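Local structure of 3-phytase (Klebsiella pneumoniae, 2WNH) at residues B[220-223]-B[224-228]; B[236-239]-B[240-244]; B[373-376]-B[377-380]; B[198-202]-B[203-207]. The protein probably removes phosphate from phytate (inositol hexakisphosphate) and perhaps from sugar phosphates, as a histidine acid phosphatase. The protein carries 3 engineered substitutions. All coordinates share one frame; numbering follows the deposited sequence.

Overall arrangement
All four contacts are local turns or junctions. Along the chain contact 4 comes first, leading from strand 199-201 into helix 204-219; contact 1 follows in the loop after that helix, contact 2 joins helix 235-239 to helix 243-250, and contact 3 is a hairpin turn near the C-terminus. Contacts 2 and 4 have centres about 18 Å apart and touch where Leu244 packs on Leu204 and Met207. Contact 1 is about 16 Å, centre to centre, from contact 2. Contact 3 lies about 40 Å from contact 4, centre to centre, across the molecule. Three of the turns thus shape the helical region, and the fourth an edge hairpin of the large mixed sheet.

Contact 1 of 4, residues B[220-223]-B[224-228]; sequences ENLP and LSQLA
Gln226 N gives its hydrogen to Pro223 O at 2.9 Å, closing a turn in which the donor stands above the carbonyl plane, and Leu227 N repeats the step with a longer bond of 3.3 Å to Leu224 O. Proline suits the first place, since its nitrogen has no hydrogen to offer and its ring holds phi fixed. The side chain of Gln226 then folds back and crosses the proline obliquely: CG is anti to its own carbonyl carbon (chi1 -70°) and the chain beyond is extended, which brings a face of the flat amide against the CG-CD side of the ring. Pro223 CG lies 3.7 Å from Gln226 NE2 and Pro223 CD 3.9 Å from Gln226 OE1. Leu222 adds an apolar branch, its CD1 lying 3.8 Å from Gln226 O, a carbonyl that also receives Thr47 OG1. Just before it, Asn221 ends helix 204-219 in a Schellman motif and bonds through its amide to Asp110 and Gly117 of the second subunit. The turn itself is therefore held by backbone bonds, while the glutamine amide meets the proline through van der Waals contact of its flat face, leaving its polar atoms' bonding directions pointing off the ring.

Contact 2 of 4, residues B[236-239]-B[240-244]; sequences SQIT and ALLPL
Leu241 lays its branch point against a carbonyl of the last turn of the helix before it, with CG 3.3 Å from Gln237 O, while its own N-H bonds to Ile238 O at 2.9 Å. Leu242 follows: its CG rests 3.4 Å from Ile238 O, and its CD2 comes within 4.4 Å of Ile238 CG2. With CG beside the backbone N (chi1 -66°), the isobutyl group of Leu242 is laid back along the preceding turn, and CD1 reaches 3.9 Å from Thr239 CA. Ala240, whose small CB lies 3.5 Å from Ser236 O, keeps the helical bond from its N to that same oxygen, 3.0 Å. After it the bonding shortens to three residues: Leu242 N to Thr239 O, 3.2 Å, completes a type I beta turn that carries helix 235-239 towards helix 243-250 in the helical part of this phosphatase. In both three-residue bonds the N-H stands above the carbonyl plane. Further out, Thr239 OG1 bonds to Gly309 O, and Gln237 ties down the start of the helix, its OE1 accepting from Ala233 N and Gln234 N. Leu241 packs on Leu170, Leu171 and Val211, Ile238 on Trp218 and Leu345.

Contact 3 of 4, residues B[373-376]-B[377-380]; sequences TDVG and TLCP
Leu378 lies over one face of the flat peptide group that joins Gly376 to Thr377, with its CD1 3.9 Å from Gly376 O, while Thr373 meets the oxygen end of the same group. There Gly376 O accepts two hydrogens from Thr373, one from the backbone N at 2.9 Å and one from the hydroxyl OG1 at 2.7 Å; OG1 comes in slightly on the side that carries Leu378, the N on the other side. The hydroxyl is placed for this by a chi1 of 75°, setting OG1 between the backbone N and the carbonyl carbon. It also accepts from Val375 N at 3.1 Å, an ST turn nested in the type I beta turn from Thr373 to Gly376. The two strands, 371-373 and 376-380, form a tight beta hairpin, and the Cys370-Cys379 disulfide links them beyond the turn. Glycine suits position 376 because its phi of 125° would press a side chain against the carbonyl oxygen before it. On the apolar side, the Leu378 side chain crosses that of Thr373 at about a right angle, its CD2 3.9 Å from Thr373 CG2; CD2 also touches Val375 CG2 at 3.9 Å. Trp14 packs on Thr373, Val375 and Leu378, and Trp326 on the last two. A hydroxyl that both gives and accepts is satisfied inside the turn, so threonine can present its methyl to the leucine at no polar cost.

Contact 4 of 4, residues B[198-202]-B[203-207]; sequences KTTIS and GLSVM
A strand-to-helix junction brings Ile201, the last residue of strand 199-201, against Leu204 and Ser205 in the first turn of helix 204-219, with Gly203 at the N-cap. The chain reverses there through a classic gamma turn: Gly203 adopts a positive phi (81°), readily accepted by a residue without CB, and Leu204 N makes a weak bond of 2.9 Å to Ser202 O. Ser202 is held on the sheet side, its OG bonded to Pro188 O and Arg190 N beside the partner strand 191-193. Inside the junction, Ile201 and Leu204 lie side by side and point the same way, Ile201 CG2 3.9 Å from Leu204 CB, and both pack on Trp189. Branching at CB suits isoleucine to this strand end, since it sets a methyl anti to the backbone N and against the leucine. Within the helix, Met207 N bonds to Gly203 O at 2.9 Å. Serine fits its place because the short side chain can turn back to the strand: with chi1 64°, Ser205 OG gives its hydrogen to Ile201 O at 2.9 Å. Ser205 N bonds to the same oxygen at 3.0 Å, the two donors reaching Ile201 O from opposite faces of the carbonyl plane.

Contact 1 of 4, residues B[220-223]-B[224-228]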
loop_
_atom_site.group_PDB
_atom_site.type_symbol
_atom_site.label_atom_id
_atom_site.label_comp_id
_atom_site.label_asym_id
_atom_site.label_seq_id
_atom_site.Cartn_x
_atom_site.Cartn_y
_atom_site.Cartn_z
ATOM N N GLU B 220 -16.339 23.374 9.870
ATOM C CA GLU B 220 -16.979 22.622 8.778
ATOM C C GLU B 220 -16.439 22.967 7.380
ATOM O O GLU B 220 -16.665 22.230 6.415
ATOM C CB GLU B 220 -18.506 22.893 8.815
ATOM C CG GLU B 220 -19.358 22.300 7.665
ATOM C CD GLU B 220 -19.586 20.791 7.803
ATOM O OE1 GLU B 220 -18.992 20.164 8.692
ATOM O OE2 GLU B 220 -20.386 20.223 7.013
ATOM N N ASN B 221 -15.776 24.111 7.257
ATOM C CA ASN B 221 -15.492 24.660 5.911
ATOM C C ASN B 221 -16.764 25.057 5.120
ATOM O O ASN B 221 -16.839 24.887 3.881
ATOM C CB ASN B 221 -14.579 23.708 5.089
ATOM C CG ASN B 221 -13.925 24.412 3.897
ATOM O OD1 ASN B 221 -13.751 25.638 3.910
ATOM N ND2 ASN B 221 -13.573 23.646 2.855
ATOM N N LEU B 222 -17.785 25.572 5.825
ATOM C CA LEU B 222 -18.904 26.241 5.132
ATOM C C LEU B 222 -18.363 27.431 4.342
ATOM O O LEU B 222 -17.428 28.102 4.791
ATOM C CB LEU B 222 -19.931 26.798 6.139
ATOM C CG LEU B 222 -20.895 25.854 6.849
ATOM C CD1 LEU B 222 -21.877 26.666 7.699
ATOM C CD2 LEU B 222 -21.690 24.924 5.921
ATOM N N PRO B 223 -18.949 27.690 3.163
ATOM C CA PRO B 223 -18.665 28.950 2.455
ATOM C C PRO B 223 -18.883 30.125 3.393
ATOM O O PRO B 223 -19.802 30.066 4.212
ATOM C CB PRO B 223 -19.720 28.965 1.351
ATOM C CG PRO B 223 -19.985 27.506 1.068
ATOM C CD PRO B 223 -19.890 26.832 2.420
ATOM N N LEU B 224 -18.060 31.169 3.273
ATOM C CA LEU B 224 -18.164 32.339 4.163
ATOM C C LEU B 224 -19.526 33.020 4.076
ATOM O O LEU B 224 -20.039 33.535 5.078
ATOM C CB LEU B 224 -17.071 33.352 3.864
ATOM C CG LEU B 224 -15.618 32.884 4.056
ATOM C CD1 LEU B 224 -14.669 34.022 3.735
ATOM C CD2 LEU B 224 -15.335 32.309 5.455
ATOM N N SER B 225 -20.130 32.973 2.888
ATOM C CA SER B 225 -21.471 33.531 2.680
ATOM C C SER B 225 -22.549 32.817 3.488
ATOM O O SER B 225 -23.638 33.361 3.693
ATOM C CB SER B 225 -21.839 33.502 1.191
ATOM O OG SER B 225 -22.042 32.164 0.749
ATOM N N GLN B 226 -22.233 31.608 3.956
ATOM C CA GLN B 226 -23.185 30.750 4.631
ATOM C C GLN B 226 -22.849 30.572 6.107
ATOM O O GLN B 226 -23.580 29.902 6.836
ATOM C CB GLN B 226 -23.220 29.378 3.961
ATOM C CG GLN B 226 -23.848 29.357 2.573
ATOM C CD GLN B 226 -23.758 27.984 1.930
ATOM O OE1 GLN B 226 -23.765 26.959 2.620
ATOM N NE2 GLN B 226 -23.660 27.953 0.604
ATOM N N LEU B 227 -21.728 31.144 6.525
ATOM C CA LEU B 227 -21.294 31.044 7.907
ATOM C C LEU B 227 -21.956 32.167 8.712
ATOM O O LEU B 227 -22.820 31.903 9.552
ATOM C CB LEU B 227 -19.753 31.081 8.013
ATOM C CG LEU B 227 -19.163 31.239 9.424
ATOM C CD1 LEU B 227 -19.623 30.082 10.320
ATOM C CD2 LEU B 227 -17.655 31.346 9.384
ATOM N N ALA B 228 -21.564 33.408 8.440
ATOM C CA ALA B 228 -22.177 34.565 9.088
ATOM C C ALA B 228 -22.412 35.623 8.021
ATOM O O ALA B 228 -21.959 36.762 8.160
ATOM C CB ALA B 228 -21.273 35.111 10.196
#

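Contact 2 of 4, residues B[236-239]-B[240-244]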
loop_
_atom_site.group_PDB
_atom_site.type_symbol
_atom_site.label_atom_id
_atom_site.label_comp_id
_atom_site.label_asym_id
_atom_site.label_seq_id
_atom_site.Cartn_x
_atom_site.Cartn_y
_atom_site.Cartn_z
ATOM N N SER B 236 -9.306 34.140 13.562
ATOM C CA SER B 236 -9.176 35.049 14.710
ATOM C C SER B 236 -10.525 35.637 15.110
ATOM O O SER B 236 -10.761 35.932 16.279
ATOM C CB SER B 236 -8.189 36.167 14.381
ATOM O OG SER B 236 -8.690 36.975 13.333
ATOM N N GLN B 237 -11.417 35.812 14.141
ATOM C CA GLN B 237 -12.744 36.345 14.419
ATOM C C GLN B 237 -13.627 35.354 15.166
ATOM O O GLN B 237 -14.509 35.763 15.916
ATOM C CB GLN B 237 -13.442 36.754 13.136
ATOM C CG GLN B 237 -12.867 37.997 12.498
ATOM C CD GLN B 237 -13.503 38.257 11.163
ATOM O OE1 GLN B 237 -13.221 37.566 10.188
ATOM N NE2 GLN B 237 -14.387 39.251 11.108
ATOM N N ILE B 238 -13.416 34.056 14.940
ATOM C CA ILE B 238 -14.104 33.039 15.748
ATOM C C ILE B 238 -13.531 33.055 17.159
ATOM O O ILE B 238 -14.285 33.085 18.140
ATOM C CB ILE B 238 -13.987 31.620 15.115
ATOM C CG1 ILE B 238 -14.697 31.587 13.759
ATOM C CG2 ILE B 238 -14.550 30.525 16.049
ATOM C CD1 ILE B 238 -16.201 31.739 13.834
ATOM N N THR B 239 -12.205 33.038 17.257
ATOM C CA THR B 239 -11.500 33.091 18.550
ATOM C C THR B 239 -11.994 34.235 19.437
ATOM O O THR B 239 -12.221 34.048 20.647
ATOM C CB THR B 239 -9.979 33.218 18.330
ATOM O OG1 THR B 239 -9.522 32.077 17.600
ATOM C CG2 THR B 239 -9.234 33.314 19.656
ATOM N N ALA B 240 -12.185 35.406 18.830
ATOM C CA ALA B 240 -12.651 36.596 19.550
ATOM C C ALA B 240 -14.050 36.444 20.159
ATOM O O ALA B 240 -14.377 37.160 21.098
ATOM C CB ALA B 240 -12.624 37.795 18.617
ATOM N N LEU B 241 -14.870 35.536 19.622
ATOM C CA LEU B 241 -16.227 35.309 20.114
ATOM C C LEU B 241 -16.308 34.301 21.253
ATOM O O LEU B 241 -17.319 34.253 21.961
ATOM C CB LEU B 241 -17.155 34.862 18.979
ATOM C CG LEU B 241 -17.244 35.822 17.798
ATOM C CD1 LEU B 241 -18.020 35.209 16.643
ATOM C CD2 LEU B 241 -17.883 37.136 18.246
ATOM N N LEU B 242 -15.266 33.478 21.402
ATOM C CA LEU B 242 -15.324 32.295 22.265
ATOM C C LEU B 242 -15.458 32.595 23.760
ATOM O O LEU B 242 -15.972 31.759 24.521
ATOM C CB LEU B 242 -14.118 31.368 21.998
ATOM C CG LEU B 242 -14.087 30.728 20.608
ATOM C CD1 LEU B 242 -12.816 29.884 20.443
ATOM C CD2 LEU B 242 -15.362 29.902 20.315
ATOM N N PRO B 243 -15.024 33.783 24.186
ATOM C CA PRO B 243 -15.205 34.195 25.585
ATOM C C PRO B 243 -16.658 34.038 26.086
ATOM O O PRO B 243 -16.894 33.723 27.256
ATOM C CB PRO B 243 -14.703 35.622 25.757
ATOM N N LEU B 244 -17.639 34.236 25.208
ATOM C CA LEU B 244 -19.041 34.037 25.578
ATOM C C LEU B 244 -19.359 32.570 25.866
ATOM O O LEU B 244 -20.191 32.247 26.710
ATOM C CB LEU B 244 -19.967 34.569 24.480
ATOM C CG LEU B 244 -20.125 36.095 24.448
ATOM C CD1 LEU B 244 -20.820 36.542 23.153
ATOM C CD2 LEU B 244 -20.918 36.541 25.659
#

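Contact 3 of 4, residues B[373-376]-B[377-380]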
loop_
_atom_site.group_PDB
_atom_site.type_symbol
_atom_site.label_atom_id
_atom_site.label_comp_id
_atom_site.label_asym_id
_atom_site.label_seq_id
_atom_site.Cartn_x
_atom_site.Cartn_y
_atom_site.Cartn_z
ATOM N N THR B 373 8.887 13.491 31.131
ATOM C CA THR B 373 9.597 12.395 30.481
ATOM C C THR B 373 9.507 12.534 28.972
ATOM O O THR B 373 8.799 13.407 28.456
ATOM C CB THR B 373 9.000 11.010 30.843
ATOM O OG1 THR B 373 7.769 10.819 30.129
ATOM C CG2 THR B 373 8.721 10.921 32.330
ATOM N N ASP B 374 10.216 11.668 28.262
ATOM C CA ASP B 374 10.203 11.719 26.795
ATOM C C ASP B 374 8.837 11.322 26.202
ATOM O O ASP B 374 8.582 11.563 25.011
ATOM C CB ASP B 374 11.360 10.883 26.228
ATOM C CG ASP B 374 12.729 11.537 26.485
ATOM O OD1 ASP B 374 12.855 12.768 26.305
ATOM O OD2 ASP B 374 13.681 10.821 26.858
ATOM N N VAL B 375 7.952 10.785 27.043
ATOM C CA VAL B 375 6.601 10.384 26.603
ATOM C C VAL B 375 5.515 11.321 27.146
ATOM O O VAL B 375 4.309 11.079 26.953
ATOM C CB VAL B 375 6.297 8.901 26.959
ATOM C CG1 VAL B 375 7.319 7.988 26.277
ATOM C CG2 VAL B 375 6.319 8.657 28.470
ATOM N N GLY B 376 5.933 12.378 27.852
ATOM C CA GLY B 376 4.953 13.284 28.473
ATOM C C GLY B 376 5.145 13.470 29.980
ATOM O O GLY B 376 6.112 12.972 30.549
ATOM N N THR B 377 4.200 14.173 30.601
ATOM C CA THR B 377 4.198 14.412 32.061
ATOM C C THR B 377 3.563 13.235 32.767
ATOM O O THR B 377 2.357 12.984 32.600
ATOM C CB THR B 377 3.442 15.736 32.416
ATOM O OG1 THR B 377 4.043 16.830 31.697
ATOM C CG2 THR B 377 3.478 16.035 33.922
ATOM N N LEU B 378 4.380 12.503 33.543
ATOM C CA LEU B 378 3.948 11.309 34.243
ATOM C C LEU B 378 3.866 11.557 35.749
ATOM O O LEU B 378 4.791 12.097 36.353
ATOM C CB LEU B 378 4.896 10.134 33.931
ATOM C CG LEU B 378 4.560 9.229 32.727
ATOM C CD1 LEU B 378 3.939 9.898 31.519
ATOM C CD2 LEU B 378 5.778 8.379 32.320
ATOM N N CYS B 379 2.737 11.158 36.330
ATOM C CA CYS B 379 2.409 11.432 37.732
ATOM C C CYS B 379 2.277 10.120 38.514
ATOM O O CYS B 379 1.573 9.206 38.066
ATOM C CB CYS B 379 1.088 12.219 37.774
ATOM S SG CYS B 379 1.196 13.788 36.844
ATOM N N PRO B 380 2.942 10.005 39.687
ATOM C CA PRO B 380 2.762 8.776 40.465
ATOM C C PRO B 380 1.296 8.358 40.526
ATOM O O PRO B 380 0.420 9.155 40.895
ATOM C CB PRO B 380 3.332 9.159 41.842
ATOM C CG PRO B 380 4.444 10.089 41.473
ATOM C CD PRO B 380 3.877 10.933 40.358
#

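Contact 4 of 4, residues B[198-202]-B[203-207]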
loop_
_atom_site.group_PDB
_atom_site.type_symbol
_atom_site.label_atom_id
_atom_site.label_comp_id
_atom_site.label_asym_id
_atom_site.label_seq_id
_atom_site.Cartn_x
_atom_site.Cartn_y
_atom_site.Cartn_z
ATOM N N LYS B 198 -34.182 22.562 34.199
ATOM C CA LYS B 198 -32.888 22.988 33.640
ATOM C C LYS B 198 -32.636 24.482 33.901
ATOM O O LYS B 198 -33.505 25.312 33.658
ATOM C CB LYS B 198 -32.791 22.688 32.138
ATOM C CG LYS B 198 -32.666 21.207 31.792
ATOM C CD LYS B 198 -31.681 20.971 30.647
ATOM C CE LYS B 198 -30.238 20.921 31.155
ATOM N NZ LYS B 198 -29.265 20.463 30.119
ATOM N N THR B 199 -31.444 24.805 34.395
ATOM C CA THR B 199 -31.110 26.168 34.793
ATOM C C THR B 199 -30.184 26.812 33.777
ATOM O O THR B 199 -29.051 26.358 33.582
ATOM C CB THR B 199 -30.416 26.184 36.165
ATOM O OG1 THR B 199 -31.188 25.432 37.099
ATOM C CG2 THR B 199 -30.246 27.597 36.683
ATOM N N THR B 200 -30.661 27.873 33.135
ATOM C CA THR B 200 -29.881 28.577 32.115
ATOM C C THR B 200 -29.857 30.077 32.424
ATOM O O THR B 200 -30.654 30.557 33.240
ATOM C CB THR B 200 -30.477 28.346 30.714
ATOM O OG1 THR B 200 -31.835 28.796 30.706
ATOM C CG2 THR B 200 -30.441 26.862 30.352
ATOM N N ILE B 201 -28.944 30.802 31.778
ATOM C CA ILE B 201 -28.848 32.259 31.899
ATOM C C ILE B 201 -29.481 32.880 30.655
ATOM O O ILE B 201 -29.073 32.590 29.525
ATOM C CB ILE B 201 -27.378 32.745 32.014
ATOM C CG1 ILE B 201 -26.573 31.955 33.070
ATOM C CG2 ILE B 201 -27.300 34.266 32.170
ATOM C CD1 ILE B 201 -26.893 32.236 34.503
ATOM N N SER B 202 -30.488 33.731 30.844
ATOM C CA SER B 202 -31.127 34.357 29.687
ATOM C C SER B 202 -30.113 35.238 28.968
ATOM O O SER B 202 -29.211 35.819 29.591
ATOM C CB SER B 202 -32.360 35.169 30.110
ATOM O OG SER B 202 -31.940 36.285 30.863
ATOM N N GLY B 203 -30.250 35.328 27.644
ATOM C CA GLY B 203 -29.324 36.117 26.838
ATOM C C GLY B 203 -28.028 35.352 26.537
ATOM O O GLY B 203 -27.788 34.944 25.388
ATOM N N LEU B 204 -27.208 35.177 27.576
ATOM C CA LEU B 204 -25.921 34.493 27.484
ATOM C C LEU B 204 -26.032 33.083 26.905
ATOM O O LEU B 204 -25.247 32.714 26.025
ATOM C CB LEU B 204 -25.252 34.423 28.863
ATOM C CG LEU B 204 -23.921 33.653 28.956
ATOM C CD1 LEU B 204 -22.882 34.237 28.010
ATOM C CD2 LEU B 204 -23.383 33.684 30.355
ATOM N N SER B 205 -26.998 32.304 27.376
ATOM C CA SER B 205 -27.085 30.916 26.927
ATOM C C SER B 205 -27.319 30.839 25.424
ATOM O O SER B 205 -26.668 30.040 24.750
ATOM C CB SER B 205 -28.114 30.090 27.716
ATOM O OG SER B 205 -29.432 30.569 27.521
ATOM N N VAL B 206 -28.219 31.674 24.895
ATOM C CA VAL B 206 -28.489 31.676 23.456
ATOM C C VAL B 206 -27.303 32.266 22.683
ATOM O O VAL B 206 -26.955 31.766 21.623
ATOM C CB VAL B 206 -29.834 32.346 23.099
ATOM C CG1 VAL B 206 -30.078 32.300 21.581
ATOM C CG2 VAL B 206 -30.984 31.620 23.809
ATOM N N MET B 207 -26.659 33.297 23.231
ATOM C CA MET B 207 -25.426 33.798 22.624
ATOM C C MET B 207 -24.377 32.699 22.497
ATOM O O MET B 207 -23.690 32.603 21.475
ATOM C CB MET B 207 -24.854 34.978 23.394
ATOM C CG MET B 207 -25.579 36.284 23.070
ATOM S SD MET B 207 -24.880 37.662 23.975
ATOM C CE MET B 207 -26.234 38.052 25.072
#